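Local coordinates for protein SVS_variant_AS1 (Streptomyces sp. CWA1, PDB 6TJA) that probably cyclises geranylgeranyl diphosphate to the diterpene spiroviolene, as an engineered, reconstructed ancestor of a bacterial class I terpene cyclase, at residues A[19-25]-A[61-67]; A[72-76]-A[194-198]. All coordinates share one frame; numbering follows the deposited sequence.

Contact 1. Residues A[19-25]-A[61-67]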
ATOM      1  N   SER A  19     -17.605  22.870  11.492  1.00 27.83           N
ATOM      2  CA  SER A  19     -16.640  23.689  10.731  1.00 29.08           C
ATOM      3  C   SER A  19     -15.742  24.405  11.735  1.00 27.24           C
ATOM      4  O   SER A  19     -16.264  25.159  12.542  1.00 31.10           O
ATOM      5  CB  SER A  19     -17.332  24.641   9.818  1.00 26.84           C
ATOM      6  OG  SER A  19     -16.368  25.515   9.272  1.00 29.81           O
ATOM      7  N   ALA A  20     -14.434  24.180  11.697  1.00 26.89           N
ATOM      8  CA  ALA A  20     -13.498  24.902  12.585  1.00 27.12           C
ATOM      9  C   ALA A  20     -12.130  24.962  11.928  1.00 28.39           C
ATOM     10  O   ALA A  20     -11.805  24.062  11.110  1.00 28.58           O
ATOM     11  CB  ALA A  20     -13.419  24.224  13.947  1.00 28.84           C
ATOM     12  N   ILE A  21     -11.341  25.952  12.331  1.00 28.92           N
ATOM     13  CA  ILE A  21      -9.986  26.176  11.769  1.00 29.34           C
ATOM     14  C   ILE A  21      -8.999  26.493  12.891  1.00 31.75           C
ATOM     15  O   ILE A  21      -9.389  27.151  13.875  1.00 30.03           O
ATOM     16  CB  ILE A  21     -10.065  27.244  10.678  1.00 31.93           C
ATOM     17  CG1 ILE A  21      -8.742  27.307   9.902  1.00 31.74           C
ATOM     18  CG2 ILE A  21     -10.554  28.588  11.222  1.00 30.96           C
ATOM     19  CD1 ILE A  21      -8.919  27.805   8.483  1.00 33.55           C
ATOM     20  N   HIS A  22      -7.772  25.992  12.752  1.00 30.01           N
ATOM     21  CA  HIS A  22      -6.728  26.149  13.787  1.00 29.19           C
ATOM     22  C   HIS A  22      -6.514  27.639  14.072  1.00 30.78           C
ATOM     23  O   HIS A  22      -6.361  28.435  13.152  1.00 28.56           O
ATOM     24  CB  HIS A  22      -5.456  25.444  13.353  1.00 26.99           C
ATOM     25  CG  HIS A  22      -4.537  25.188  14.490  1.00 25.99           C
ATOM     26  ND1 HIS A  22      -3.834  26.196  15.083  1.00 25.02           N
ATOM     27  CD2 HIS A  22      -4.219  24.052  15.153  1.00 28.33           C
ATOM     28  CE1 HIS A  22      -3.093  25.705  16.055  1.00 29.82           C
ATOM     29  NE2 HIS A  22      -3.344  24.385  16.156  1.00 28.97           N
ATOM     30  N   PRO A  23      -6.504  28.084  15.351  1.00 31.67           N
ATOM     31  CA  PRO A  23      -6.248  29.497  15.658  1.00 29.82           C
ATOM     32  C   PRO A  23      -4.881  30.022  15.191  1.00 32.33           C
ATOM     33  O   PRO A  23      -4.737  31.194  15.068  1.00 30.70           O
ATOM     34  CB  PRO A  23      -6.349  29.601  17.193  1.00 28.27           C
ATOM     35  CG  PRO A  23      -6.393  28.179  17.718  1.00 30.51           C
ATOM     36  CD  PRO A  23      -6.816  27.286  16.554  1.00 30.72           C
ATOM     37  N   ARG A  24      -3.914  29.150  14.903  1.00 33.17           N
ATOM     38  CA  ARG A  24      -2.568  29.563  14.438  1.00 32.57           C
ATOM     39  C   ARG A  24      -2.420  29.311  12.940  1.00 29.67           C
ATOM     40  O   ARG A  24      -1.276  29.215  12.472  1.00 31.79           O
ATOM     41  CB  ARG A  24      -1.522  28.815  15.261  1.00 38.23           C
ATOM     42  CG  ARG A  24      -1.750  28.952  16.760  1.00 40.07           C
ATOM     43  CD  ARG A  24      -1.242  30.287  17.281  1.00 42.92           C
ATOM     44  NE  ARG A  24       0.201  30.288  17.131  1.00 45.06           N
ATOM     45  CZ  ARG A  24       1.015  31.309  17.360  1.00 44.37           C
ATOM     46  NH1 ARG A  24       0.544  32.455  17.809  1.00 46.03           N
ATOM     47  NH2 ARG A  24       2.307  31.161  17.134  1.00 43.85           N
ATOM     48  N   VAL A  25      -3.520  29.243  12.191  1.00 31.18           N
ATOM     49  CA  VAL A  25      -3.463  28.923  10.734  1.00 33.83           C
ATOM     50  C   VAL A  25      -2.488  29.882  10.029  1.00 34.61           C
ATOM     51  O   VAL A  25      -1.634  29.386   9.278  1.00 32.35           O
ATOM     52  CB  VAL A  25      -4.849  28.914  10.059  1.00 34.54           C
ATOM     53  CG1 VAL A  25      -5.617  30.222  10.225  1.00 38.56           C
ATOM     54  CG2 VAL A  25      -4.720  28.575   8.594  1.00 34.96           C
ATOM     55  N   ALA A  61      -5.543  22.971   8.365  1.00 24.55           N
ATOM     56  CA  ALA A  61      -5.868  23.653   9.636  1.00 26.17           C
ATOM     57  C   ALA A  61      -7.341  23.416  10.001  1.00 25.64           C
ATOM     58  O   ALA A  61      -7.718  23.562  11.189  1.00 26.33           O
ATOM     59  CB  ALA A  61      -5.533  25.130   9.508  1.00 25.53           C
ATOM     60  N   ARG A  62      -8.163  23.102   9.004  1.00 26.09           N
ATOM     61  CA  ARG A  62      -9.578  22.690   9.170  1.00 27.27           C
ATOM     62  C   ARG A  62      -9.716  21.202   9.529  1.00 28.44           C
ATOM     63  O   ARG A  62     -10.762  20.834  10.102  1.00 30.02           O
ATOM     64  CB  ARG A  62     -10.357  23.013   7.903  1.00 28.56           C
ATOM     65  CG  ARG A  62     -10.374  24.502   7.584  1.00 28.33           C
ATOM     66  CD  ARG A  62     -10.976  24.654   6.195  1.00 33.05           C
ATOM     67  NE  ARG A  62     -11.006  26.031   5.753  1.00 32.78           N
ATOM     68  CZ  ARG A  62     -11.926  26.910   6.111  1.00 34.41           C
ATOM     69  NH1 ARG A  62     -12.926  26.544   6.894  1.00 41.10           N
ATOM     70  NH2 ARG A  62     -11.852  28.150   5.675  1.00 37.15           N
ATOM     71  N   PHE A  63      -8.722  20.391   9.243  1.00 27.91           N
ATOM     72  CA  PHE A  63      -8.754  18.981   9.573  1.00 27.13           C
ATOM     73  C   PHE A  63      -8.326  18.752  11.008  1.00 27.45           C
ATOM     74  O   PHE A  63      -8.839  17.916  11.654  1.00 30.45           O
ATOM     75  CB  PHE A  63      -7.832  18.194   8.652  1.00 27.12           C
ATOM     76  CG  PHE A  63      -8.428  17.864   7.339  1.00 25.76           C
ATOM     77  CD1 PHE A  63      -8.904  18.851   6.526  1.00 26.73           C
ATOM     78  CD2 PHE A  63      -8.531  16.567   6.931  1.00 27.69           C
ATOM     79  CE1 PHE A  63      -9.466  18.557   5.324  1.00 27.82           C
ATOM     80  CE2 PHE A  63      -9.096  16.258   5.730  1.00 27.56           C
ATOM     81  CZ  PHE A  63      -9.555  17.254   4.922  1.00 29.15           C
ATOM     82  N   ALA A  64      -7.395  19.553  11.489  1.00 27.38           N
ATOM     83  CA  ALA A  64      -6.865  19.425  12.830  1.00 25.51           C
ATOM     84  C   ALA A  64      -6.845  20.787  13.512  1.00 25.53           C
ATOM     85  O   ALA A  64      -5.816  21.338  13.780  1.00 23.53           O
ATOM     86  CB  ALA A  64      -5.483  18.837  12.756  1.00 25.95           C
ATOM     87  N   PRO A  65      -8.011  21.313  13.798  1.00 25.20           N
ATOM     88  CA  PRO A  65      -8.066  22.658  14.335  1.00 25.60           C
ATOM     89  C   PRO A  65      -7.647  22.872  15.789  1.00 27.12           C
ATOM     90  O   PRO A  65      -7.659  23.978  16.172  1.00 25.17           O
ATOM     91  CB  PRO A  65      -9.499  23.075  14.071  1.00 23.99           C
ATOM     92  CG  PRO A  65     -10.258  21.818  14.077  1.00 26.54           C
ATOM     93  CD  PRO A  65      -9.342  20.715  13.671  1.00 28.27           C
ATOM     94  N   THR A  66      -7.319  21.848  16.562  1.00 23.99           N
ATOM     95  CA  THR A  66      -6.858  22.029  17.962  1.00 27.51           C
ATOM     96  C   THR A  66      -5.490  21.376  18.152  1.00 28.91           C
ATOM     97  O   THR A  66      -5.076  21.229  19.305  1.00 31.44           O
ATOM     98  CB  THR A  66      -7.917  21.536  18.945  1.00 27.81           C
ATOM     99  OG1 THR A  66      -7.975  20.115  18.838  1.00 30.99           O
ATOM    100  CG2 THR A  66      -9.270  22.144  18.661  1.00 25.45           C
ATOM    101  N   ALA A  67      -4.795  21.056  17.055  1.00 27.92           N
ATOM    102  CA  ALA A  67      -3.416  20.520  17.066  1.00 30.89           C
ATOM    103  C   ALA A  67      -2.569  21.351  18.035  1.00 32.02           C
ATOM    104  O   ALA A  67      -2.443  22.586  17.804  1.00 29.71           O
ATOM    105  CB  ALA A  67      -2.850  20.568  15.672  1.00 32.22           C
TER
HETATM  106  O   HOH W   1     -13.933  24.274   8.056  1.00 28.09           O
HETATM  107  O   HOH W   2     -13.187  22.005   9.755  1.00 26.14           O

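Contact 2. Residues A[72-76]-A[194-198]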
ATOM      1  N   ARG A  72       3.651  20.098  14.084  1.00 32.78           N
ATOM      2  CA  ARG A  72       2.941  18.902  13.551  1.00 31.37           C
ATOM      3  C   ARG A  72       1.935  19.352  12.494  1.00 29.81           C
ATOM      4  O   ARG A  72       1.840  18.683  11.466  1.00 28.06           O
ATOM      5  CB  ARG A  72       2.261  18.110  14.658  1.00 31.94           C
ATOM      6  CG  ARG A  72       3.233  17.363  15.556  1.00 35.14           C
ATOM      7  CD  ARG A  72       2.442  16.745  16.689  1.00 34.81           C
ATOM      8  NE  ARG A  72       3.252  15.894  17.529  1.00 35.42           N
ATOM      9  CZ  ARG A  72       3.267  14.562  17.533  1.00 39.43           C
ATOM     10  NH1 ARG A  72       2.569  13.828  16.663  1.00 36.26           N
ATOM     11  NH2 ARG A  72       4.037  13.964  18.424  1.00 36.17           N
ATOM     12  N   LEU A  73       1.236  20.467  12.728  1.00 29.29           N
ATOM     13  CA  LEU A  73       0.264  21.011  11.754  1.00 29.43           C
ATOM     14  C   LEU A  73       1.039  21.507  10.537  1.00 31.57           C
ATOM     15  O   LEU A  73       0.498  21.421   9.416  1.00 31.63           O
ATOM     16  CB  LEU A  73      -0.566  22.133  12.393  1.00 30.85           C
ATOM     17  CG  LEU A  73      -1.576  22.795  11.467  1.00 31.28           C
ATOM     18  CD1 LEU A  73      -2.544  21.760  10.884  1.00 33.43           C
ATOM     19  CD2 LEU A  73      -2.335  23.877  12.192  1.00 31.94           C
ATOM     20  N   LEU A  74       2.250  22.036  10.745  1.00 31.11           N
ATOM     21  CA  LEU A  74       3.075  22.510   9.609  1.00 31.82           C
ATOM     22  C   LEU A  74       3.446  21.311   8.735  1.00 26.48           C
ATOM     23  O   LEU A  74       3.230  21.388   7.529  1.00 27.39           O
ATOM     24  CB  LEU A  74       4.330  23.245  10.098  1.00 34.10           C
ATOM     25  CG  LEU A  74       5.326  23.617   8.999  1.00 35.50           C
ATOM     26  CD1 LEU A  74       4.637  24.433   7.906  1.00 34.99           C
ATOM     27  CD2 LEU A  74       6.514  24.371   9.597  1.00 38.27           C
ATOM     28  N   ALA A  75       4.009  20.263   9.325  1.00 25.45           N
ATOM     29  CA  ALA A  75       4.545  19.106   8.575  1.00 26.97           C
ATOM     30  C   ALA A  75       3.415  18.474   7.747  1.00 28.08           C
ATOM     31  O   ALA A  75       3.596  18.264   6.531  1.00 27.65           O
ATOM     32  CB  ALA A  75       5.171  18.130   9.530  1.00 26.15           C
ATOM     33  N   THR A  76       2.257  18.238   8.357  1.00 27.83           N
ATOM     34  CA  THR A  76       1.096  17.630   7.653  1.00 28.26           C
ATOM     35  C   THR A  76       0.604  18.618   6.585  1.00 27.79           C
ATOM     36  O   THR A  76       0.367  18.169   5.463  1.00 26.96           O
ATOM     37  CB  THR A  76       0.039  17.189   8.663  1.00 27.60           C
ATOM     38  OG1 THR A  76      -0.330  18.343   9.413  1.00 26.14           O
ATOM     39  CG2 THR A  76       0.545  16.104   9.587  1.00 27.64           C
ATOM     40  N   MET A 194      -2.899  11.566   8.127  1.00 26.50           N
ATOM     41  CA  MET A 194      -2.077  12.595   8.825  1.00 26.70           C
ATOM     42  C   MET A 194      -2.800  13.197  10.044  1.00 25.91           C
ATOM     43  O   MET A 194      -2.149  13.962  10.754  1.00 28.18           O
ATOM     44  CB  MET A 194      -1.721  13.747   7.894  1.00 27.39           C
ATOM     45  CG  MET A 194      -0.884  13.339   6.726  1.00 27.56           C
ATOM     46  SD  MET A 194      -0.261  14.815   5.971  1.00 26.23           S
ATOM     47  CE  MET A 194      -1.715  15.529   5.213  1.00 24.36           C
ATOM     48  N   LEU A 195      -4.051  12.880  10.321  1.00 25.73           N
ATOM     49  CA  LEU A 195      -4.757  13.419  11.478  1.00 24.15           C
ATOM     50  C   LEU A 195      -4.049  13.142  12.799  1.00 27.57           C
ATOM     51  O   LEU A 195      -3.821  14.010  13.557  1.00 28.60           O
ATOM     52  CB  LEU A 195      -6.197  12.942  11.536  1.00 22.33           C
ATOM     53  CG  LEU A 195      -7.257  13.513  10.609  1.00 21.88           C
ATOM     54  CD1 LEU A 195      -8.554  12.738  10.553  1.00 20.10           C
ATOM     55  CD2 LEU A 195      -7.520  14.982  10.841  1.00 23.45           C
ATOM     56  N   GLU A 196      -3.694  11.898  13.005  1.00 29.65           N
ATOM     57  CA  GLU A 196      -3.004  11.397  14.153  1.00 32.79           C
ATOM     58  C   GLU A 196      -1.679  12.079  14.373  1.00 30.68           C
ATOM     59  O   GLU A 196      -1.274  12.310  15.462  1.00 31.49           O
ATOM     60  CB  GLU A 196      -2.679   9.959  13.848  1.00 38.19           C
ATOM     61  CG  GLU A 196      -3.429   8.975  14.632  1.00 39.15           C
ATOM     62  CD  GLU A 196      -2.751   7.664  14.615  1.00 38.59           C
ATOM     63  OE1 GLU A 196      -2.768   6.994  13.609  1.00 35.76           O
ATOM     64  OE2 GLU A 196      -2.222   7.304  15.636  1.00 38.10           O
ATOM     65  N   ILE A 197      -0.998  12.319  13.279  1.00 28.83           N
ATOM     66  CA  ILE A 197       0.344  12.962  13.241  1.00 28.81           C
ATOM     67  C   ILE A 197       0.185  14.435  13.640  1.00 28.42           C
ATOM     68  O   ILE A 197       1.008  14.924  14.421  1.00 27.82           O
ATOM     69  CB  ILE A 197       1.009  12.739  11.867  1.00 28.82           C
ATOM     70  CG1 ILE A 197       1.244  11.239  11.621  1.00 29.98           C
ATOM     71  CG2 ILE A 197       2.295  13.529  11.758  1.00 25.63           C
ATOM     72  CD1 ILE A 197       1.819  10.914  10.279  1.00 31.04           C
ATOM     73  N   ALA A 198      -0.802  15.135  13.149  1.00 26.65           N
ATOM     74  CA  ALA A 198      -0.953  16.525  13.485  1.00 29.06           C
ATOM     75  C   ALA A 198      -1.295  16.732  14.956  1.00 32.03           C
ATOM     76  O   ALA A 198      -0.745  17.530  15.634  1.00 28.73           O
ATOM     77  CB  ALA A 198      -2.022  17.141  12.636  1.00 28.14           C
TER

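Contact 1. Residues A[19-25]-A[61-67]
His22 plugs the loop before helix 25-38 into the chain that turns from helix 56-61 toward helix 70-91. Its side chain starts on the methyl of Ala61, where His22 CB lies 3.9 Å from Ala61 CB. With CG anti to the backbone N (chi1 -162°), the ring is carried past Pro65, whose O lies 3.7 Å from His22 CG in an oblique position. Next along the ring, CD2 brings its edge to Ala64 O at 3.4 Å. At the tip, NE2 donates to Ala67 O over 2.6 Å, nearly straight at 172°; the acceptor lies in the ring plane and the donor sits on a lone pair of the carbonyl. The other ring nitrogen, ND1, accepts the backbone N of Arg24 at 3.0 Å, also close to the ring plane, so bonds at both nitrogens fix the ring's rotation.

The backbone seconds this grip. His22 N donates to Ala61 O at 2.9 Å, bent to 138° and from well above the carbonyl plane, while His22 CA sends a CA-H...O contact to Pro65 O.

One residue earlier, Ile21 CD1 lies over one face of the Arg62 guanidinium, offset toward its rim and 3.9 Å from Arg62 CZ; Asp58 forms a salt bridge with Arg62 NE. One water links Arg62 NH1 to Ser19 OG, which also bonds Glu307.

Because the amide N-H of Arg24 can only donate, ND1 must offer it a lone pair, which is consistent with a neutral imidazole protonated on NE2.

Contact 2. Residues A[72-76]-A[194-198]
Two elements of the all-helical terpene synthase fold meet here: Arg72 and Thr76 of helix 70-91 face Ile197 and Ala198 of the short helix 195-199, with Met194 close by in the chain. Arg72 lays its extended chain along the backbone carbonyls of the short helix, with CB 3.2 Å from Ala198 O. Its NH1 then donates to Ile197 O at 2.9 Å and 171°; that oxygen lies almost in the guanidinium plane, although the donor is tilted 23° from the carbonyl plane.

One turn on, Thr76 turns its OG1 back to Arg72 O (3.0 Å), an oxygen that also accepts Thr76 N. With OG1 between its own N and carbonyl carbon (chi1 58°), Thr76 turns its methyl across the interface, where CG2 sits 3.7 Å from Met194 CB and 3.8 Å from Ile197 CG2. The Met194 and Thr76 side chains run past one another in opposite senses, bringing SD to 3.6 Å from Thr76 CB. Phe60 of helix 56-61 touches Thr76, Met194 and Ala198.

A buried seam, apolar round Thr76 and with one arginine bonded to a backbone carbonyl at its other end, joins parts far apart in sequence within the helical bundle of class I terpene synthases.

Overall arrangement
Contacts 1 and 2 form one continuous patch on the same side of the chain's centre, their own centres about 11 Å apart. Leu73 of helix 70-91 packs on the ring held in contact 1, with Leu73 CD2 3.4 Å from His22 CG. Segment 61-67 also leans on the short helix: Ala64 CB is 3.9 Å from Ala198 CB, and Phe63 O is 3.3 Å from Leu195 CD2. Contact 1 lies farther out, about 17 Å from the chain's centre against about 14 Å for contact 2. Bound PEG, probably from the crystallisation liquor, comes within about 3 Å of the Ala64 side chain in contact 1 and about 4 Å of that of Glu196 in contact 2.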